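Local structure of 11R-lipoxygenase (Gersemia fruticosa, 3VF1) at residues V287-D292 with T363-T368; P346-L351 with N359-P364; I503-Q508 with M659-S664; Q512-D517 with F650-A655. The protein is a calcium-dependent, non-heme iron lipoxygenase that probably inserts both atoms of molecular oxygen into polyunsaturated fatty acids. All blocks are in the same frame, centred on the assembly; numbering follows the deposited sequence.

Interaction 1 of 4, residues V287-D292 with T363-T368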
loop_
_atom_site.group_PDB
_atom_site.type_symbol
_atom_site.label_atom_id
_atom_site.label_comp_id
_atom_site.label_asym_id
_atom_site.label_seq_id
_atom_site.Cartn_x
_atom_site.Cartn_y
_atom_site.Cartn_z
ATOM N N VAL A 287 -24.786 6.571 30.555
ATOM C CA VAL A 287 -24.639 7.308 29.302
ATOM C C VAL A 287 -25.900 8.035 28.843
ATOM O O VAL A 287 -25.901 8.660 27.785
ATOM C CB VAL A 287 -24.220 6.352 28.169
ATOM C CG1 VAL A 287 -22.874 5.711 28.482
ATOM C CG2 VAL A 287 -25.284 5.286 27.958
ATOM N N GLU A 288 -26.966 7.967 29.633
ATOM C CA GLU A 288 -28.266 8.457 29.186
ATOM C C GLU A 288 -28.268 9.945 28.829
ATOM O O GLU A 288 -28.848 10.338 27.819
ATOM C CB GLU A 288 -29.341 8.181 30.239
ATOM C CG GLU A 288 -30.745 8.515 29.762
ATOM C CD GLU A 288 -31.789 8.353 30.848
ATOM O OE1 GLU A 288 -31.498 8.694 32.016
ATOM O OE2 GLU A 288 -32.903 7.880 30.531
ATOM N N LYS A 289 -27.626 10.769 29.651
ATOM C CA LYS A 289 -27.632 12.214 29.425
ATOM C C LYS A 289 -26.706 12.617 28.277
ATOM O O LYS A 289 -26.711 13.769 27.845
ATOM C CB LYS A 289 -27.263 12.970 30.705
ATOM C CG LYS A 289 -28.438 13.161 31.662
ATOM C CD LYS A 289 -28.012 13.807 32.977
ATOM C CE LYS A 289 -27.677 15.287 32.817
ATOM N NZ LYS A 289 -28.892 16.138 32.650
ATOM N N LEU A 290 -25.920 11.666 27.784
ATOM C CA LEU A 290 -25.082 11.898 26.614
ATOM C C LEU A 290 -25.891 11.700 25.335
ATOM O O LEU A 290 -25.553 12.242 24.283
ATOM C CB LEU A 290 -23.884 10.948 26.618
ATOM C CG LEU A 290 -22.961 11.043 27.831
ATOM C CD1 LEU A 290 -21.911 9.943 27.787
ATOM C CD2 LEU A 290 -22.309 12.413 27.893
ATOM N N LEU A 291 -26.964 10.922 25.434
ATOM C CA LEU A 291 -27.806 10.629 24.281
ATOM C C LEU A 291 -28.791 11.766 24.042
ATOM O O LEU A 291 -28.779 12.773 24.749
ATOM C CB LEU A 291 -28.578 9.326 24.502
ATOM C CG LEU A 291 -27.778 8.153 25.072
ATOM C CD1 LEU A 291 -28.654 6.914 25.179
ATOM C CD2 LEU A 291 -26.548 7.875 24.227
ATOM N N ASP A 292 -29.645 11.600 23.039
ATOM C CA ASP A 292 -30.706 12.562 22.778
ATOM C C ASP A 292 -31.754 12.493 23.877
ATOM O O ASP A 292 -31.963 11.440 24.482
ATOM C CB ASP A 292 -31.368 12.277 21.430
ATOM C CG ASP A 292 -30.492 12.668 20.254
ATOM O OD1 ASP A 292 -30.514 13.856 19.868
ATOM O OD2 ASP A 292 -29.790 11.791 19.710
ATOM N N THR A 363 -16.738 6.949 31.508
ATOM C CA THR A 363 -17.788 7.718 30.857
ATOM C C THR A 363 -17.659 9.195 31.220
ATOM O O THR A 363 -17.460 9.533 32.385
ATOM C CB THR A 363 -19.172 7.189 31.288
ATOM O OG1 THR A 363 -19.545 6.084 30.456
ATOM C CG2 THR A 363 -20.219 8.248 31.184
ATOM N N PRO A 364 -17.774 10.086 30.223
ATOM C CA PRO A 364 -17.587 11.522 30.472
ATOM C C PRO A 364 -18.680 12.110 31.361
ATOM O O PRO A 364 -18.503 13.178 31.940
ATOM C CB PRO A 364 -17.645 12.131 29.069
ATOM C CG PRO A 364 -18.466 11.175 28.277
ATOM C CD PRO A 364 -18.146 9.816 28.823
ATOM N N LEU A 365 -19.804 11.410 31.446
ATOM C CA LEU A 365 -20.904 11.780 32.330
ATOM C C LEU A 365 -20.621 11.489 33.807
ATOM O O LEU A 365 -20.974 12.287 34.676
ATOM C CB LEU A 365 -22.165 11.029 31.904
ATOM C CG LEU A 365 -23.494 11.517 32.476
ATOM C CD1 LEU A 365 -23.840 12.890 31.927
ATOM C CD2 LEU A 365 -24.596 10.515 32.160
ATOM N N LYS A 366 -19.984 10.355 34.087
ATOM C CA LYS A 366 -19.820 9.880 35.459
ATOM C C LYS A 366 -18.391 10.036 35.973
ATOM O O LYS A 366 -18.146 9.941 37.176
ATOM C CB LYS A 366 -20.221 8.404 35.558
ATOM C CG LYS A 366 -21.688 8.126 35.274
ATOM C CD LYS A 366 -22.594 8.827 36.273
ATOM C CE LYS A 366 -24.055 8.496 36.027
ATOM N NZ LYS A 366 -24.956 9.251 36.939
ATOM N N ASP A 367 -17.448 10.268 35.067
ATOM C CA ASP A 367 -16.041 10.345 35.445
ATOM C C ASP A 367 -15.499 11.762 35.340
ATOM O O ASP A 367 -16.090 12.622 34.686
ATOM C CB ASP A 367 -15.203 9.407 34.576
ATOM C CG ASP A 367 -15.475 7.947 34.869
ATOM O OD1 ASP A 367 -14.810 7.387 35.763
ATOM O OD2 ASP A 367 -16.354 7.355 34.209
ATOM N N THR A 368 -14.362 11.995 35.987
ATOM C CA THR A 368 -13.720 13.299 35.949
ATOM C C THR A 368 -13.214 13.560 34.538
ATOM O O THR A 368 -13.112 12.639 33.725
ATOM C CB THR A 368 -12.538 13.382 36.931
ATOM O OG1 THR A 368 -11.492 12.502 36.503
ATOM C CG2 THR A 368 -12.976 13.004 38.343
#
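The backbones of Val287 and Leu365 come closest, 6.6 Å between their CA atoms, and no hydrogen bond joins the two segments, so the contact rests on packing, chiefly of side chains. Leu290 carries much of it. Its CD1 lies 3.7 Å from CG of Pro364, the leucine tip crossing the proline ring obliquely, while the Leu290 and Leu365 side chains pass one another in opposite senses, CG of the first near CB of the second. With CG of Leu365 swung anti to the backbone N (chi1 -166°), its methyls reach back to the other segment, where CD1 settles 3.6 Å from CB of Lys289. The lysine gives its aliphatic root; its bent chain carries the ammonium away, as suits an exposed margin. Cut back to alanine, Leu290 would probably no longer fill the space beside the Pro364 ring and CB of Leu365. CG1 of Val287 approaches OG1 of Thr363 at 3.9 Å, a methyl against the hydroxyl oxygen, whose polar partner is Ile347 O. The turn 363-367 is braced internally: Thr363 N donates to Asp367 OD2 at 2.8 Å, meeting the carboxylate from above its plane, and Asp367 OD1 has a salt bridge to Lys604. This is apolar loop-to-loop packing in the lipoxygenase domain, joining the turn after helix 284-287 to the loop that leads into helix 369-410, whose N-cap is Thr368.

Interaction 2 of 4, residues P346-L351 with N359-P364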
loop_
_atom_site.group_PDB
_atom_site.type_symbol
_atom_site.label_atom_id
_atom_site.label_comp_id
_atom_site.label_asym_id
_atom_site.label_seq_id
_atom_site.Cartn_x
_atom_site.Cartn_y
_atom_site.Cartn_z
ATOM N N PRO A 346 -17.629 9.438 21.410
ATOM C CA PRO A 346 -17.417 8.362 22.380
ATOM C C PRO A 346 -18.287 8.588 23.611
ATOM O O PRO A 346 -18.372 9.717 24.088
ATOM C CB PRO A 346 -15.938 8.508 22.736
ATOM C CG PRO A 346 -15.660 9.959 22.547
ATOM C CD PRO A 346 -16.497 10.380 21.376
ATOM N N ILE A 347 -18.931 7.539 24.111
ATOM C CA ILE A 347 -19.790 7.676 25.282
ATOM C C ILE A 347 -19.436 6.698 26.400
ATOM O O ILE A 347 -19.932 6.830 27.516
ATOM C CB ILE A 347 -21.276 7.500 24.908
ATOM C CG1 ILE A 347 -21.520 6.110 24.312
ATOM C CG2 ILE A 347 -21.703 8.581 23.931
ATOM C CD1 ILE A 347 -22.986 5.797 24.089
ATOM N N ALA A 348 -18.577 5.726 26.108
ATOM C CA ALA A 348 -18.185 4.740 27.111
ATOM C C ALA A 348 -16.942 3.979 26.673
ATOM O O ALA A 348 -16.744 3.734 25.487
ATOM C CB ALA A 348 -19.330 3.774 27.373
ATOM N N ILE A 349 -16.107 3.608 27.640
ATOM C CA ILE A 349 -14.876 2.878 27.359
ATOM C C ILE A 349 -14.551 1.884 28.470
ATOM O O ILE A 349 -14.678 2.192 29.651
ATOM C CB ILE A 349 -13.676 3.828 27.198
ATOM C CG1 ILE A 349 -13.859 4.722 25.970
ATOM C CG2 ILE A 349 -12.379 3.035 27.082
ATOM C CD1 ILE A 349 -12.795 5.798 25.836
ATOM N N GLN A 350 -14.127 0.689 28.075
ATOM C CA GLN A 350 -13.658 -0.321 29.015
ATOM C C GLN A 350 -12.282 -0.787 28.556
ATOM O O GLN A 350 -12.131 -1.259 27.435
ATOM C CB GLN A 350 -14.639 -1.492 29.065
ATOM C CG GLN A 350 -14.314 -2.546 30.108
ATOM C CD GLN A 350 -15.345 -3.659 30.147
ATOM O OE1 GLN A 350 -16.452 -3.477 30.654
ATOM N NE2 GLN A 350 -14.989 -4.818 29.603
ATOM N N LEU A 351 -11.280 -0.652 29.418
ATOM C CA LEU A 351 -9.890 -0.854 29.011
ATOM C C LEU A 351 -9.544 -2.318 28.730
ATOM O O LEU A 351 -8.794 -2.611 27.800
ATOM C CB LEU A 351 -8.935 -0.279 30.059
ATOM C CG LEU A 351 -9.064 1.225 30.315
ATOM C CD1 LEU A 351 -8.042 1.680 31.347
ATOM C CD2 LEU A 351 -8.909 2.017 29.024
ATOM N N ASN A 359 -11.310 -2.890 36.471
ATOM C CA ASN A 359 -11.636 -2.705 35.063
ATOM C C ASN A 359 -13.068 -2.216 34.902
ATOM O O ASN A 359 -13.954 -2.967 34.493
ATOM C CB ASN A 359 -11.452 -4.014 34.299
ATOM C CG ASN A 359 -11.646 -3.846 32.811
ATOM O OD1 ASN A 359 -11.251 -2.836 32.231
ATOM N ND2 ASN A 359 -12.267 -4.831 32.184
ATOM N N SER A 360 -13.284 -0.947 35.226
ATOM C CA SER A 360 -14.614 -0.360 35.217
ATOM C C SER A 360 -14.937 0.257 33.866
ATOM O O SER A 360 -14.086 0.318 32.978
ATOM C CB SER A 360 -14.692 0.729 36.279
ATOM O OG SER A 360 -13.784 1.773 35.968
ATOM N N ILE A 361 -16.172 0.726 33.722
ATOM C CA ILE A 361 -16.584 1.443 32.525
ATOM C C ILE A 361 -16.415 2.946 32.730
ATOM O O ILE A 361 -16.973 3.520 33.664
ATOM C CB ILE A 361 -18.044 1.130 32.160
ATOM C CG1 ILE A 361 -18.186 -0.359 31.839
ATOM C CG2 ILE A 361 -18.489 1.980 30.979
ATOM C CD1 ILE A 361 -19.591 -0.793 31.494
ATOM N N TRP A 362 -15.636 3.569 31.851
ATOM C CA TRP A 362 -15.370 4.999 31.927
ATOM C C TRP A 362 -16.364 5.757 31.061
ATOM O O TRP A 362 -16.780 5.276 30.011
ATOM C CB TRP A 362 -13.942 5.300 31.471
ATOM C CG TRP A 362 -12.912 4.497 32.197
ATOM C CD1 TRP A 362 -12.512 3.224 31.910
ATOM C CD2 TRP A 362 -12.147 4.909 33.336
ATOM N NE1 TRP A 362 -11.546 2.819 32.798
ATOM C CE2 TRP A 362 -11.303 3.836 33.683
ATOM C CE3 TRP A 362 -12.092 6.082 34.094
ATOM C CZ2 TRP A 362 -10.417 3.899 34.755
ATOM C CZ3 TRP A 362 -11.212 6.141 35.157
ATOM C CH2 TRP A 362 -10.386 5.058 35.479
ATOM N N THR A 363 -16.738 6.949 31.508
ATOM C CA THR A 363 -17.788 7.718 30.857
ATOM C C THR A 363 -17.659 9.195 31.220
ATOM O O THR A 363 -17.460 9.533 32.385
ATOM C CB THR A 363 -19.172 7.189 31.288
ATOM O OG1 THR A 363 -19.545 6.084 30.456
ATOM C CG2 THR A 363 -20.219 8.248 31.184
ATOM N N PRO A 364 -17.774 10.086 30.223
ATOM C CA PRO A 364 -17.587 11.522 30.472
ATOM C C PRO A 364 -18.680 12.110 31.361
ATOM O O PRO A 364 -18.503 13.178 31.940
ATOM C CB PRO A 364 -17.645 12.131 29.069
ATOM C CG PRO A 364 -18.466 11.175 28.277
ATOM C CD PRO A 364 -18.146 9.816 28.823
#
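Gln350 and Asn359 cross at about a right angle, their amide planes turned 72° apart, and they meet by packing rather than by a bond between the amides: CG of Gln350 lies 3.7 Å from Asn359 ND2. Gln350 NE2 bonds to Tyr352 O in the connecting loop and to Asn279 O outside the hairpin, while Asn359 ND2 donates to Gln354 O and Tyr352 O, a good use of amides in a buried contact. Beside them, CG1 of Ile361 passes 3.8 Å from OE1 of Gln350, and its CG2 reaches CB of Ala348, whose small methyl leaves room for the branched neighbour. Trp362 goes to the other face along with Ile349. Its CD1 edge points in plane at Ile349 O, 3.3 Å away, while Leu351 CG lies 3.9 Å from NE1 and Ser360 OG sits over one ring face near the rim. Strands 344-350 and 361-362 form an antiparallel hairpin at one edge of a five-stranded sheet, with Ile349 and Trp362 as a hydrogen-bonded pair. Trp362 N gives Ile349 O a nearly straight bond of 2.8 Å (171°) in the carbonyl plane; the return bond from Ile349 N to Trp362 O is 3.0 Å and more bent. Farther along, a classic beta bulge sets Ile347 and Ala348 together opposite Leu335 on the neighbouring strand. Ile347 O, the partner of the Thr363 hydroxyl, also meets CD of Pro364 at 3.7 Å.

Interaction 3 of 4, residues I503-Q508 with M659-S664; sequences IHQFVQ and MAKFKS
The rings of Phe506 and Phe662 form an offset stack, centroids 4.4 Å apart and planes only 16° from parallel. CD2 of Phe662 lies over one face of Phe506, toward the rim, and CG of Phe506 over one face of Phe662. They fill the seam between antiparallel helices 491-514 and 653-676 of the largely helical lipoxygenase domain, the local axes 9.6 Å apart at 173°. Both rings leave their helices with CG anti to the backbone N, which carries them into the interface to overlap there. Met659 CG lies 3.6 Å from Phe506 CE1, and Ile503 CG1 packs 3.9 Å from Phe662 CZ. Flexible, apolar methionine and branched isoleucine suit the flanks of a buried aromatic pair. Without the Phe662 ring, as with a serine here, Phe506 would probably lose its stacking partner and Ile503 CG1 its neighbour. At the solvent side the extended Lys661 chain crosses Gln505; their nitrogens are both donors and share Asp509, Lys661 NZ forming a salt bridge with OD2 and Gln505 NE2 a hydrogen bond with OD1. Where the first ring leaves its helix, Phe506 CB touches Phe662 CD1 at 3.4 Å.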
loop_
_atom_site.group_PDB
_atom_site.type_symbol
_atom_site.label_atom_id
_atom_site.label_comp_id
_atom_site.label_asym_id
_atom_site.label_seq_id
_atom_site.Cartn_x
_atom_site.Cartn_y
_atom_site.Cartn_z
ATOM N N ILE A 503 -12.432 2.333 -10.492
ATOM C CA ILE A 503 -11.366 1.383 -10.785
ATOM C C ILE A 503 -11.949 0.074 -11.307
ATOM O O ILE A 503 -11.366 -0.571 -12.177
ATOM C CB ILE A 503 -10.508 1.090 -9.542
ATOM C CG1 ILE A 503 -9.653 2.309 -9.195
ATOM C CG2 ILE A 503 -9.611 -0.117 -9.786
ATOM C CD1 ILE A 503 -8.934 2.196 -7.866
ATOM N N HIS A 504 -13.099 -0.319 -10.773
ATOM C CA HIS A 504 -13.760 -1.537 -11.223
ATOM C C HIS A 504 -14.174 -1.395 -12.680
ATOM O O HIS A 504 -14.090 -2.344 -13.454
ATOM C CB HIS A 504 -14.989 -1.839 -10.366
ATOM C CG HIS A 504 -15.675 -3.116 -10.734
ATOM N ND1 HIS A 504 -16.658 -3.183 -11.698
ATOM C CD2 HIS A 504 -15.515 -4.379 -10.274
ATOM C CE1 HIS A 504 -17.077 -4.430 -11.812
ATOM N NE2 HIS A 504 -16.400 -5.176 -10.958
ATOM N N GLN A 505 -14.623 -0.199 -13.048
ATOM C CA GLN A 505 -15.027 0.075 -14.419
ATOM C C GLN A 505 -13.826 -0.015 -15.356
ATOM O O GLN A 505 -13.916 -0.586 -16.442
ATOM C CB GLN A 505 -15.668 1.460 -14.522
ATOM C CG GLN A 505 -16.252 1.763 -15.888
ATOM C CD GLN A 505 -17.354 0.797 -16.269
ATOM O OE1 GLN A 505 -18.306 0.601 -15.516
ATOM N NE2 GLN A 505 -17.223 0.176 -17.437
ATOM N N PHE A 506 -12.701 0.551 -14.930
ATOM C CA PHE A 506 -11.488 0.542 -15.741
ATOM C C PHE A 506 -10.988 -0.878 -15.982
ATOM O O PHE A 506 -10.696 -1.258 -17.114
ATOM C CB PHE A 506 -10.391 1.373 -15.072
ATOM C CG PHE A 506 -9.039 1.213 -15.708
ATOM C CD1 PHE A 506 -8.837 1.565 -17.032
ATOM C CD2 PHE A 506 -7.968 0.717 -14.982
ATOM C CE1 PHE A 506 -7.598 1.420 -17.620
ATOM C CE2 PHE A 506 -6.724 0.573 -15.567
ATOM C CZ PHE A 506 -6.538 0.924 -16.886
ATOM N N VAL A 507 -10.889 -1.660 -14.914
ATOM C CA VAL A 507 -10.430 -3.038 -15.022
ATOM C C VAL A 507 -11.356 -3.843 -15.924
ATOM O O VAL A 507 -10.902 -4.668 -16.713
ATOM C CB VAL A 507 -10.344 -3.712 -13.640
ATOM C CG1 VAL A 507 -10.144 -5.215 -13.784
ATOM C CG2 VAL A 507 -9.216 -3.098 -12.823
ATOM N N GLN A 508 -12.656 -3.597 -15.812
ATOM C CA GLN A 508 -13.637 -4.297 -16.630
ATOM C C GLN A 508 -13.463 -3.948 -18.105
ATOM O O GLN A 508 -13.546 -4.819 -18.969
ATOM C CB GLN A 508 -15.055 -3.953 -16.178
ATOM C CG GLN A 508 -16.141 -4.700 -16.935
ATOM C CD GLN A 508 -17.523 -4.462 -16.360
ATOM O OE1 GLN A 508 -18.221 -3.529 -16.756
ATOM N NE2 GLN A 508 -17.926 -5.308 -15.418
ATOM N N MET A 659 -7.972 3.764 -20.609
ATOM C CA MET A 659 -7.162 4.514 -19.660
ATOM C C MET A 659 -7.561 5.989 -19.623
ATOM O O MET A 659 -7.565 6.608 -18.562
ATOM C CB MET A 659 -5.679 4.386 -20.017
ATOM C CG MET A 659 -5.041 3.091 -19.544
ATOM S SD MET A 659 -3.479 2.722 -20.372
ATOM C CE MET A 659 -2.744 4.353 -20.476
ATOM N N ALA A 660 -7.893 6.551 -20.779
ATOM C CA ALA A 660 -8.272 7.958 -20.855
ATOM C C ALA A 660 -9.620 8.187 -20.178
ATOM O O ALA A 660 -9.820 9.194 -19.499
ATOM C CB ALA A 660 -8.317 8.416 -22.304
ATOM N N LYS A 661 -10.542 7.251 -20.371
ATOM C CA LYS A 661 -11.849 7.310 -19.727
ATOM C C LYS A 661 -11.670 7.225 -18.215
ATOM O O LYS A 661 -12.376 7.884 -17.449
ATOM C CB LYS A 661 -12.720 6.157 -20.225
ATOM C CG LYS A 661 -14.046 5.991 -19.499
ATOM C CD LYS A 661 -14.684 4.658 -19.861
ATOM C CE LYS A 661 -15.911 4.367 -19.016
ATOM N NZ LYS A 661 -16.361 2.957 -19.179
ATOM N N PHE A 662 -10.713 6.400 -17.803
ATOM C CA PHE A 662 -10.348 6.250 -16.401
ATOM C C PHE A 662 -9.923 7.599 -15.821
ATOM O O PHE A 662 -10.455 8.042 -14.804
ATOM C CB PHE A 662 -9.211 5.228 -16.293
ATOM C CG PHE A 662 -8.855 4.836 -14.887
ATOM C CD1 PHE A 662 -9.833 4.510 -13.963
ATOM C CD2 PHE A 662 -7.525 4.761 -14.502
ATOM C CE1 PHE A 662 -9.488 4.135 -12.674
ATOM C CE2 PHE A 662 -7.177 4.385 -13.220
ATOM C CZ PHE A 662 -8.158 4.071 -12.306
ATOM N N LYS A 663 -8.977 8.254 -16.486
ATOM C CA LYS A 663 -8.480 9.551 -16.035
ATOM C C LYS A 663 -9.591 10.597 -15.985
ATOM O O LYS A 663 -9.569 11.494 -15.143
ATOM C CB LYS A 663 -7.354 10.039 -16.950
ATOM C CG LYS A 663 -6.126 9.140 -16.951
ATOM C CD LYS A 663 -4.990 9.734 -17.769
ATOM C CE LYS A 663 -4.445 11.004 -17.135
ATOM N NZ LYS A 663 -3.228 11.496 -17.835
ATOM N N SER A 664 -10.559 10.482 -16.887
ATOM C CA SER A 664 -11.670 11.425 -16.931
ATOM C C SER A 664 -12.607 11.200 -15.748
ATOM O O SER A 664 -13.139 12.150 -15.175
ATOM C CB SER A 664 -12.443 11.287 -18.242
ATOM O OG SER A 664 -13.510 12.220 -18.307
#

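Interaction 4 of 4, residues Q512-D517 with F650-A655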
loop_
_atom_site.group_PDB
_atom_site.type_symbol
_atom_site.label_atom_id
_atom_site.label_comp_id
_atom_site.label_asym_id
_atom_site.label_seq_id
_atom_site.Cartn_x
_atom_site.Cartn_y
_atom_site.Cartn_z
ATOM N N GLN A 512 -12.424 -6.729 -20.924
ATOM C CA GLN A 512 -13.390 -7.028 -21.979
ATOM C C GLN A 512 -12.848 -6.703 -23.370
ATOM O O GLN A 512 -13.458 -7.059 -24.376
ATOM C CB GLN A 512 -14.707 -6.289 -21.729
ATOM C CG GLN A 512 -15.501 -6.863 -20.564
ATOM C CD GLN A 512 -16.878 -6.240 -20.424
ATOM O OE1 GLN A 512 -17.243 -5.333 -21.173
ATOM N NE2 GLN A 512 -17.651 -6.731 -19.461
ATOM N N ILE A 513 -11.703 -6.031 -23.423
ATOM C CA ILE A 513 -11.025 -5.779 -24.690
ATOM C C ILE A 513 -10.341 -7.046 -25.197
ATOM O O ILE A 513 -10.280 -7.286 -26.404
ATOM C CB ILE A 513 -9.968 -4.661 -24.555
ATOM C CG1 ILE A 513 -10.646 -3.291 -24.479
ATOM C CG2 ILE A 513 -9.003 -4.686 -25.733
ATOM C CD1 ILE A 513 -9.701 -2.156 -24.138
ATOM N N TYR A 514 -9.835 -7.857 -24.272
ATOM C CA TYR A 514 -9.042 -9.031 -24.630
ATOM C C TYR A 514 -9.787 -10.346 -24.409
ATOM O O TYR A 514 -9.572 -11.316 -25.136
ATOM C CB TYR A 514 -7.728 -9.020 -23.847
ATOM C CG TYR A 514 -6.918 -7.772 -24.096
ATOM C CD1 TYR A 514 -6.094 -7.668 -25.208
ATOM C CD2 TYR A 514 -6.993 -6.689 -23.233
ATOM C CE1 TYR A 514 -5.360 -6.524 -25.448
ATOM C CE2 TYR A 514 -6.261 -5.540 -23.464
ATOM C CZ TYR A 514 -5.446 -5.464 -24.573
ATOM O OH TYR A 514 -4.716 -4.324 -24.812
ATOM N N TYR A 515 -10.660 -10.377 -23.407
ATOM C CA TYR A 515 -11.460 -11.564 -23.128
ATOM C C TYR A 515 -12.881 -11.363 -23.635
ATOM O O TYR A 515 -13.657 -10.613 -23.045
ATOM C CB TYR A 515 -11.487 -11.857 -21.629
ATOM C CG TYR A 515 -10.134 -12.178 -21.036
ATOM C CD1 TYR A 515 -9.316 -11.171 -20.536
ATOM C CD2 TYR A 515 -9.678 -13.486 -20.965
ATOM C CE1 TYR A 515 -8.081 -11.459 -19.989
ATOM C CE2 TYR A 515 -8.444 -13.786 -20.418
ATOM C CZ TYR A 515 -7.650 -12.768 -19.933
ATOM O OH TYR A 515 -6.423 -13.058 -19.386
ATOM N N ASN A 516 -13.219 -12.038 -24.729
ATOM C CA ASN A 516 -14.520 -11.861 -25.358
ATOM C C ASN A 516 -15.628 -12.591 -24.604
ATOM O O ASN A 516 -16.802 -12.242 -24.721
ATOM C CB ASN A 516 -14.478 -12.338 -26.811
ATOM C CG ASN A 516 -15.263 -11.436 -27.743
ATOM O OD1 ASN A 516 -14.717 -10.895 -28.706
ATOM N ND2 ASN A 516 -16.550 -11.264 -27.459
ATOM N N ASP A 517 -15.253 -13.602 -23.828
ATOM C CA ASP A 517 -16.230 -14.387 -23.084
ATOM C C ASP A 517 -15.558 -15.189 -21.976
ATOM O O ASP A 517 -14.333 -15.192 -21.855
ATOM C CB ASP A 517 -16.994 -15.320 -24.029
ATOM C CG ASP A 517 -16.075 -16.228 -24.831
ATOM O OD1 ASP A 517 -15.096 -16.755 -24.258
ATOM O OD2 ASP A 517 -16.334 -16.414 -26.038
ATOM N N PHE A 650 0.921 -0.620 -22.612
ATOM C CA PHE A 650 -0.110 -0.923 -23.602
ATOM C C PHE A 650 0.170 -0.236 -24.932
ATOM O O PHE A 650 0.474 0.956 -24.975
ATOM C CB PHE A 650 -1.489 -0.500 -23.090
ATOM C CG PHE A 650 -2.075 -1.439 -22.077
ATOM C CD1 PHE A 650 -2.657 -2.627 -22.476
ATOM C CD2 PHE A 650 -2.054 -1.129 -20.727
ATOM C CE1 PHE A 650 -3.201 -3.494 -21.548
ATOM C CE2 PHE A 650 -2.597 -1.990 -19.797
ATOM C CZ PHE A 650 -3.172 -3.176 -20.209
ATOM N N GLY A 651 0.067 -0.999 -26.015
ATOM C CA GLY A 651 0.208 -0.455 -27.353
ATOM C C GLY A 651 -1.133 -0.330 -28.050
ATOM O O GLY A 651 -1.310 0.517 -28.927
ATOM N N ASP A 652 -2.083 -1.173 -27.657
ATOM C CA ASP A 652 -3.399 -1.187 -28.283
ATOM C C ASP A 652 -4.139 0.121 -28.028
ATOM O O ASP A 652 -4.251 0.570 -26.889
ATOM C CB ASP A 652 -4.224 -2.363 -27.760
ATOM C CG ASP A 652 -3.496 -3.689 -27.885
ATOM O OD1 ASP A 652 -3.469 -4.253 -28.998
ATOM O OD2 ASP A 652 -2.955 -4.169 -26.866
ATOM N N ALA A 653 -4.648 0.724 -29.097
ATOM C CA ALA A 653 -5.339 2.004 -29.002
ATOM C C ALA A 653 -6.620 1.888 -28.178
ATOM O O ALA A 653 -7.093 2.874 -27.615
ATOM C CB ALA A 653 -5.651 2.537 -30.393
ATOM N N ALA A 654 -7.179 0.684 -28.113
ATOM C CA ALA A 654 -8.388 0.449 -27.331
ATOM C C ALA A 654 -8.084 0.547 -25.837
ATOM O O ALA A 654 -8.916 1.004 -25.053
ATOM C CB ALA A 654 -8.981 -0.907 -27.665
ATOM N N ALA A 655 -6.890 0.113 -25.449
ATOM C CA ALA A 655 -6.460 0.207 -24.059
ATOM C C ALA A 655 -6.288 1.671 -23.665
ATOM O O ALA A 655 -6.680 2.080 -22.574
ATOM C CB ALA A 655 -5.164 -0.555 -23.853
#
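OD2 of Asp652 is gripped by two donors: the hydroxyl of Tyr514, at 2.7 Å from OH, and the backbone N of Ala138. The contact joins the C-terminal end of helix 491-514 to the start of helix 653-676 in the lipoxygenase domain, where Asp652 holds the N-cap position. Its carboxylate, however, makes no capping bond. Tyr514 and Asp652 reach toward each other from their two segments, with the ring and carboxylate planes 70° apart. The hydroxyl meets OD2 from above the carboxylate plane, 48° out of it, while that oxygen lies in the plane of the tyrosine ring, at its edge. Tyrosine suits this place because its length carries a donor across the gap while the ring offers apolar surface. Ile513 CG2 covers the centre of one ring face, 3.6 Å above the ring plane, which should help to fix its tilt, and Phe650 comes at a slant toward the ring, CE1 lying 4.1 Å from Tyr514 CE2. The edge of the phenylalanine also borders the hydroxyl, CD1 being 3.5 Å from Tyr514 OH, so the polar bond is lined by apolar atoms. Ala655 adds its methyl beside the same hydroxyl. Ala138 lies just after strand 130-134, so the shared carboxylate also ties that part of the chain to the helices. Small residues fit the first turn of helix 653-676, where Ile513 presses in: its CD1 lies 3.8 Å from CB of Ala654 and 3.4 Å from the carbonyl O of Ala654.

In the fold
Interactions 1 and 2 share Thr363 and Pro364 and touch directly, Val287 CG1 meeting Ile347 O, so the partly buried loops of the first lie against the hairpin of the second. Interactions 3 and 4 use the same two helices, 491-514 and 653-676, and meet where Met659 SD packs on Phe650. The pairs are far apart: the centres of interactions 1 and 4 are about 59 Å apart, on opposite sides of the chain's centre. Interaction 2 is buried and held by backbone bonds; the others are partly buried. Interaction 1 rests on aliphatic packing, 3 on stacked aromatics, 4 on a hydroxyl-carboxylate bond. Interaction 3 comes nearest the iron, Ile503 being about 11 Å from the ligand His575, side chain to side chain.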